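Long-range contact in glucose-6-phosphate 1-dehydrogenase (Mycobacterium avium, PDB 4LGV), which probably catalyses the oxidation of glucose 6-phosphate to 6-phosphogluconolactone with a nicotinamide dinucleotide as acceptor, the entry step of the pentose phosphate pathway: residues 345-357 / 368-380. Numbering follows the deposited sequence.
Sequences HKVTEVRMFLHHV and PPEPNQIVLRIDP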
loop_
_atom_site.group_PDB
_atom_site.type_symbol
_atom_site.label_atom_id
_atom_site.label_comp_id
_atom_site.label_asym_id
_atom_site.label_seq_id
_atom_site.Cartn_x
_atom_site.Cartn_y
_atom_site.Cartn_z
ATOM N N HIS A 345 10.303 -35.507 12.180
ATOM C CA HIS A 345 9.849 -34.822 13.386
ATOM C C HIS A 345 8.336 -34.740 13.470
ATOM O O HIS A 345 7.639 -34.969 12.489
ATOM C CB HIS A 345 10.396 -33.405 13.418
ATOM C CG HIS A 345 11.880 -33.323 13.248
ATOM N ND1 HIS A 345 12.770 -33.722 14.225
ATOM C CD2 HIS A 345 12.631 -32.866 12.216
ATOM C CE1 HIS A 345 14.005 -33.522 13.798
ATOM N NE2 HIS A 345 13.948 -32.997 12.585
ATOM N N LYS A 346 7.843 -34.397 14.662
ATOM C CA LYS A 346 6.438 -34.079 14.849
ATOM C C LYS A 346 6.246 -32.563 14.856
ATOM O O LYS A 346 6.584 -31.908 15.833
ATOM C CB LYS A 346 5.916 -34.682 16.151
ATOM C CG LYS A 346 4.435 -34.470 16.358
ATOM C CD LYS A 346 4.029 -34.866 17.761
ATOM C CE LYS A 346 2.595 -34.479 18.052
ATOM N NZ LYS A 346 2.081 -35.207 19.242
ATOM N N VAL A 347 5.729 -32.008 13.760
ATOM C CA VAL A 347 5.557 -30.540 13.662
ATOM C C VAL A 347 4.611 -30.208 12.555
ATOM O O VAL A 347 4.616 -30.850 11.508
ATOM C CB VAL A 347 6.920 -29.828 13.446
ATOM C CG1 VAL A 347 7.603 -30.314 12.168
ATOM C CG2 VAL A 347 6.773 -28.344 13.453
ATOM N N THR A 348 3.780 -29.205 12.812
ATOM C CA THR A 348 2.899 -28.619 11.802
ATOM C C THR A 348 3.212 -27.157 11.723
ATOM O O THR A 348 3.155 -26.440 12.739
ATOM C CB THR A 348 1.419 -28.803 12.150
ATOM O OG1 THR A 348 1.149 -30.209 12.218
ATOM C CG2 THR A 348 0.534 -28.210 11.097
ATOM N N GLU A 349 3.537 -26.709 10.524
ATOM C CA GLU A 349 4.064 -25.369 10.304
ATOM C C GLU A 349 3.427 -24.732 9.066
ATOM O O GLU A 349 3.118 -25.400 8.093
ATOM C CB GLU A 349 5.593 -25.507 10.073
ATOM C CG GLU A 349 6.298 -24.322 9.473
ATOM C CD GLU A 349 7.764 -24.558 9.205
ATOM O OE1 GLU A 349 8.144 -24.823 8.016
ATOM O OE2 GLU A 349 8.540 -24.444 10.163
ATOM N N VAL A 350 3.193 -23.434 9.160
ATOM C CA VAL A 350 2.787 -22.629 8.026
ATOM C C VAL A 350 3.916 -21.611 7.847
ATOM O O VAL A 350 4.173 -20.803 8.730
ATOM C CB VAL A 350 1.471 -21.905 8.268
ATOM C CG1 VAL A 350 1.069 -21.056 7.041
ATOM C CG2 VAL A 350 0.361 -22.889 8.560
ATOM N N ARG A 351 4.604 -21.675 6.712
ATOM C CA ARG A 351 5.780 -20.837 6.503
ATOM C C ARG A 351 5.476 -19.900 5.363
ATOM O O ARG A 351 5.220 -20.323 4.260
ATOM C CB ARG A 351 7.012 -21.695 6.159
ATOM C CG ARG A 351 8.295 -20.902 5.917
ATOM C CD ARG A 351 9.466 -21.833 5.793
ATOM N NE ARG A 351 9.747 -22.480 7.063
ATOM C CZ ARG A 351 10.658 -22.096 7.928
ATOM N NH1 ARG A 351 11.406 -21.053 7.667
ATOM N NH2 ARG A 351 10.797 -22.764 9.069
ATOM N N MET A 352 5.500 -18.604 5.638
ATOM C CA MET A 352 5.168 -17.617 4.624
ATOM C C MET A 352 6.430 -16.860 4.213
ATOM O O MET A 352 7.084 -16.254 5.063
ATOM C CB MET A 352 4.123 -16.688 5.177
ATOM C CG MET A 352 2.883 -17.419 5.645
ATOM S SD MET A 352 1.821 -16.269 6.504
ATOM C CE MET A 352 0.886 -15.874 5.061
ATOM N N PHE A 353 6.791 -16.947 2.925
ATOM C CA PHE A 353 7.963 -16.293 2.386
ATOM C C PHE A 353 7.600 -14.922 1.907
ATOM O O PHE A 353 6.617 -14.776 1.124
ATOM C CB PHE A 353 8.496 -17.062 1.173
ATOM C CG PHE A 353 9.056 -18.416 1.504
ATOM C CD1 PHE A 353 8.239 -19.514 1.552
ATOM C CD2 PHE A 353 10.381 -18.573 1.801
ATOM C CE1 PHE A 353 8.744 -20.782 1.818
ATOM C CE2 PHE A 353 10.909 -19.823 2.098
ATOM C CZ PHE A 353 10.086 -20.939 2.106
ATOM N N LEU A 354 8.345 -13.900 2.321
ATOM C CA LEU A 354 8.113 -12.549 1.755
ATOM C C LEU A 354 8.870 -12.360 0.477
ATOM O O LEU A 354 9.848 -13.030 0.281
ATOM C CB LEU A 354 8.535 -11.465 2.698
ATOM C CG LEU A 354 7.512 -11.149 3.793
ATOM C CD1 LEU A 354 7.513 -12.201 4.888
ATOM C CD2 LEU A 354 7.823 -9.806 4.401
ATOM N N HIS A 355 8.423 -11.465 -0.409
ATOM C CA HIS A 355 9.281 -11.026 -1.501
ATOM C C HIS A 355 10.511 -10.363 -0.914
ATOM O O HIS A 355 10.472 -9.744 0.200
ATOM C CB HIS A 355 8.598 -9.954 -2.407
ATOM C CG HIS A 355 7.320 -10.404 -3.015
ATOM N ND1 HIS A 355 7.286 -11.247 -4.104
ATOM C CD2 HIS A 355 6.029 -10.157 -2.688
ATOM C CE1 HIS A 355 6.034 -11.505 -4.431
ATOM N NE2 HIS A 355 5.251 -10.863 -3.581
ATOM N N HIS A 356 11.588 -10.417 -1.682
ATOM C CA HIS A 356 12.739 -9.533 -1.398
ATOM C C HIS A 356 12.352 -8.087 -1.546
ATOM O O HIS A 356 11.399 -7.759 -2.245
ATOM C CB HIS A 356 13.937 -9.833 -2.308
ATOM C CG HIS A 356 14.718 -11.043 -1.889
ATOM N ND1 HIS A 356 15.478 -11.095 -0.733
ATOM C CD2 HIS A 356 14.881 -12.245 -2.491
ATOM C CE1 HIS A 356 16.086 -12.272 -0.646
ATOM N NE2 HIS A 356 15.717 -12.993 -1.686
ATOM N N VAL A 357 13.065 -7.210 -0.858
ATOM C CA VAL A 357 12.898 -5.782 -1.149
ATOM C C VAL A 357 13.230 -5.626 -2.639
ATOM O O VAL A 357 14.206 -6.141 -3.076
ATOM C CB VAL A 357 13.819 -4.916 -0.320
ATOM C CG1 VAL A 357 13.517 -3.465 -0.587
ATOM C CG2 VAL A 357 13.612 -5.241 1.150
ATOM N N PRO A 368 19.566 -10.302 1.333
ATOM C CA PRO A 368 20.060 -11.495 2.038
ATOM C C PRO A 368 19.883 -12.737 1.168
ATOM O O PRO A 368 19.163 -12.661 0.192
ATOM C CB PRO A 368 19.161 -11.593 3.268
ATOM C CG PRO A 368 18.153 -10.516 3.119
ATOM C CD PRO A 368 18.226 -9.923 1.765
ATOM N N PRO A 369 20.570 -13.839 1.497
ATOM C CA PRO A 369 20.513 -15.061 0.660
ATOM C C PRO A 369 19.123 -15.665 0.633
ATOM O O PRO A 369 18.702 -16.177 -0.395
ATOM C CB PRO A 369 21.513 -16.014 1.322
ATOM C CG PRO A 369 21.895 -15.415 2.636
ATOM C CD PRO A 369 21.585 -13.941 2.568
ATOM N N GLU A 370 18.371 -15.512 1.727
ATOM C CA GLU A 370 16.937 -15.858 1.734
ATOM C C GLU A 370 16.100 -14.661 2.198
ATOM O O GLU A 370 16.525 -13.896 3.035
ATOM C CB GLU A 370 16.687 -17.043 2.648
ATOM C CG GLU A 370 17.430 -18.344 2.289
ATOM C CD GLU A 370 17.014 -18.941 0.934
ATOM O OE1 GLU A 370 15.880 -18.681 0.428
ATOM O OE2 GLU A 370 17.840 -19.694 0.366
ATOM N N PRO A 371 14.880 -14.529 1.678
ATOM C CA PRO A 371 13.997 -13.431 1.990
ATOM C C PRO A 371 13.463 -13.617 3.392
ATOM O O PRO A 371 13.589 -14.711 3.952
ATOM C CB PRO A 371 12.877 -13.561 0.950
ATOM C CG PRO A 371 12.863 -14.976 0.572
ATOM C CD PRO A 371 14.300 -15.436 0.659
ATOM N N ASN A 372 12.928 -12.556 3.964
ATOM C CA ASN A 372 12.268 -12.635 5.249
ATOM C C ASN A 372 11.169 -13.714 5.213
ATOM O O ASN A 372 10.572 -13.997 4.141
ATOM C CB ASN A 372 11.641 -11.283 5.614
ATOM C CG ASN A 372 12.671 -10.168 5.876
ATOM O OD1 ASN A 372 12.286 -9.025 6.003
ATOM N ND2 ASN A 372 13.933 -10.497 6.027
ATOM N N GLN A 373 10.902 -14.296 6.370
ATOM C CA GLN A 373 9.834 -15.298 6.509
ATOM C C GLN A 373 9.058 -15.124 7.798
ATOM O O GLN A 373 9.595 -14.770 8.833
ATOM C CB GLN A 373 10.462 -16.696 6.499
ATOM C CG GLN A 373 10.958 -17.066 5.124
ATOM C CD GLN A 373 11.851 -18.292 5.108
ATOM O OE1 GLN A 373 11.485 -19.358 5.570
ATOM N NE2 GLN A 373 12.997 -18.144 4.486
ATOM N N ILE A 374 7.769 -15.387 7.711
ATOM C CA ILE A 374 6.902 -15.488 8.873
ATOM C C ILE A 374 6.583 -16.954 9.047
ATOM O O ILE A 374 6.007 -17.536 8.166
ATOM C CB ILE A 374 5.605 -14.733 8.662
ATOM C CG1 ILE A 374 5.902 -13.240 8.503
ATOM C CG2 ILE A 374 4.677 -14.944 9.845
ATOM C CD1 ILE A 374 4.699 -12.422 8.087
ATOM N N VAL A 375 6.960 -17.532 10.176
ATOM C CA VAL A 375 6.715 -18.943 10.436
ATOM C C VAL A 375 5.750 -19.128 11.596
ATOM O O VAL A 375 5.981 -18.640 12.680
ATOM C CB VAL A 375 8.010 -19.663 10.752
ATOM C CG1 VAL A 375 7.776 -21.155 10.787
ATOM C CG2 VAL A 375 9.077 -19.363 9.705
ATOM N N LEU A 376 4.673 -19.850 11.353
ATOM C CA LEU A 376 3.708 -20.192 12.373
ATOM C C LEU A 376 3.790 -21.687 12.684
ATOM O O LEU A 376 3.446 -22.489 11.830
ATOM C CB LEU A 376 2.291 -19.858 11.870
ATOM C CG LEU A 376 2.063 -18.427 11.374
ATOM C CD1 LEU A 376 0.697 -18.274 10.783
ATOM C CD2 LEU A 376 2.217 -17.425 12.489
ATOM N N ARG A 377 4.263 -22.062 13.870
ATOM C CA ARG A 377 4.166 -23.423 14.319
ATOM C C ARG A 377 2.773 -23.622 14.943
ATOM O O ARG A 377 2.424 -22.962 15.906
ATOM C CB ARG A 377 5.270 -23.773 15.344
ATOM C CG ARG A 377 5.268 -25.263 15.675
ATOM C CD ARG A 377 6.475 -25.759 16.480
ATOM N NE ARG A 377 6.628 -25.002 17.697
ATOM C CZ ARG A 377 7.661 -24.226 17.982
ATOM N NH1 ARG A 377 8.707 -24.165 17.157
ATOM N NH2 ARG A 377 7.661 -23.526 19.104
ATOM N N ILE A 378 1.977 -24.470 14.317
ATOM C CA ILE A 378 0.593 -24.729 14.712
ATOM C C ILE A 378 0.605 -25.757 15.829
ATOM O O ILE A 378 -0.198 -25.687 16.736
ATOM C CB ILE A 378 -0.215 -25.314 13.519
ATOM C CG1 ILE A 378 -0.197 -24.363 12.323
ATOM C CG2 ILE A 378 -1.651 -25.626 13.893
ATOM C CD1 ILE A 378 -0.580 -22.947 12.643
ATOM N N ASP A 379 1.527 -26.717 15.746
ATOM C CA ASP A 379 1.591 -27.846 16.676
ATOM C C ASP A 379 2.957 -28.529 16.518
ATOM O O ASP A 379 3.525 -28.539 15.420
ATOM C CB ASP A 379 0.474 -28.852 16.353
ATOM C CG ASP A 379 0.412 -30.015 17.322
ATOM O OD1 ASP A 379 0.095 -29.781 18.517
ATOM O OD2 ASP A 379 0.698 -31.167 16.897
ATOM N N PRO A 380 3.533 -29.015 17.618
ATOM C CA PRO A 380 3.154 -28.729 18.972
ATOM C C PRO A 380 3.686 -27.403 19.382
ATOM O O PRO A 380 4.403 -26.758 18.622
ATOM C CB PRO A 380 3.859 -29.840 19.797
ATOM C CG PRO A 380 5.087 -30.219 19.004
ATOM C CD PRO A 380 4.750 -29.867 17.543
HETATM O O HOH W 1 12.303 -10.196 2.669
HETATM O O HOH W 2 16.868 -15.591 -1.986
#
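Strands 347-354 and 373-379 form an antiparallel pair inside the mixed sheet of the C-terminal domain, flanked by strands 222-230 and 383-392. Paired carbonyls and amides hold Val-350 to Leu-376 and Met-352 to Ile-374, the bond from Leu-376 N to Val-350 O being nearly straight at 178°. A classic beta bulge interrupts the ladder where Ile-378 and Asp-379 both face Thr-348: Thr-348 O takes Ile-378 N at 2.8 Å and, weakly, Asp-379 N at 3.4 Å.

The face bearing Val-350, Met-352, Ile-374 and Leu-376 is mainly apolar; Ile-378 CG1 touches Val-350 CG2, Leu-354 CD1 touches Ile-374 CG1, and helix 246-264 packs on Val-350 and Met-352. On the other face Glu-349, Arg-351 and Gln-373 form a buried polar chain beside Val-375 and Phe-353. A bend at chi3 (-68°) turns the Arg-351 guanidinium back along the strand, so that NE and NH2 meet the two Glu-349 oxygens side-on, from above the carboxylate plane, while NH1 reaches Gln-373 OE1 at 2.7 Å. Three bonds fix the guanidinium, and Val-375 CG2 lies over one of its faces, offset toward the rim. Glu-349 OE2 also accepts from Trp-481 N. The Gln-373 amide lies 36° from the Phe-353 ring plane, Gln-373 CD 3.5 Å from Phe-353 CE2.

One water joins His-355 O to Asn-372 N, and the Asn-372 side chain bonds to Asn-210 and Ala-212 of a neighbouring subunit. Pro-371 CB sits over the His-356 ring in a CH-pi contact, 3.9 Å from its centroid, and at the ring edge a second water bonds to His-356 NE2.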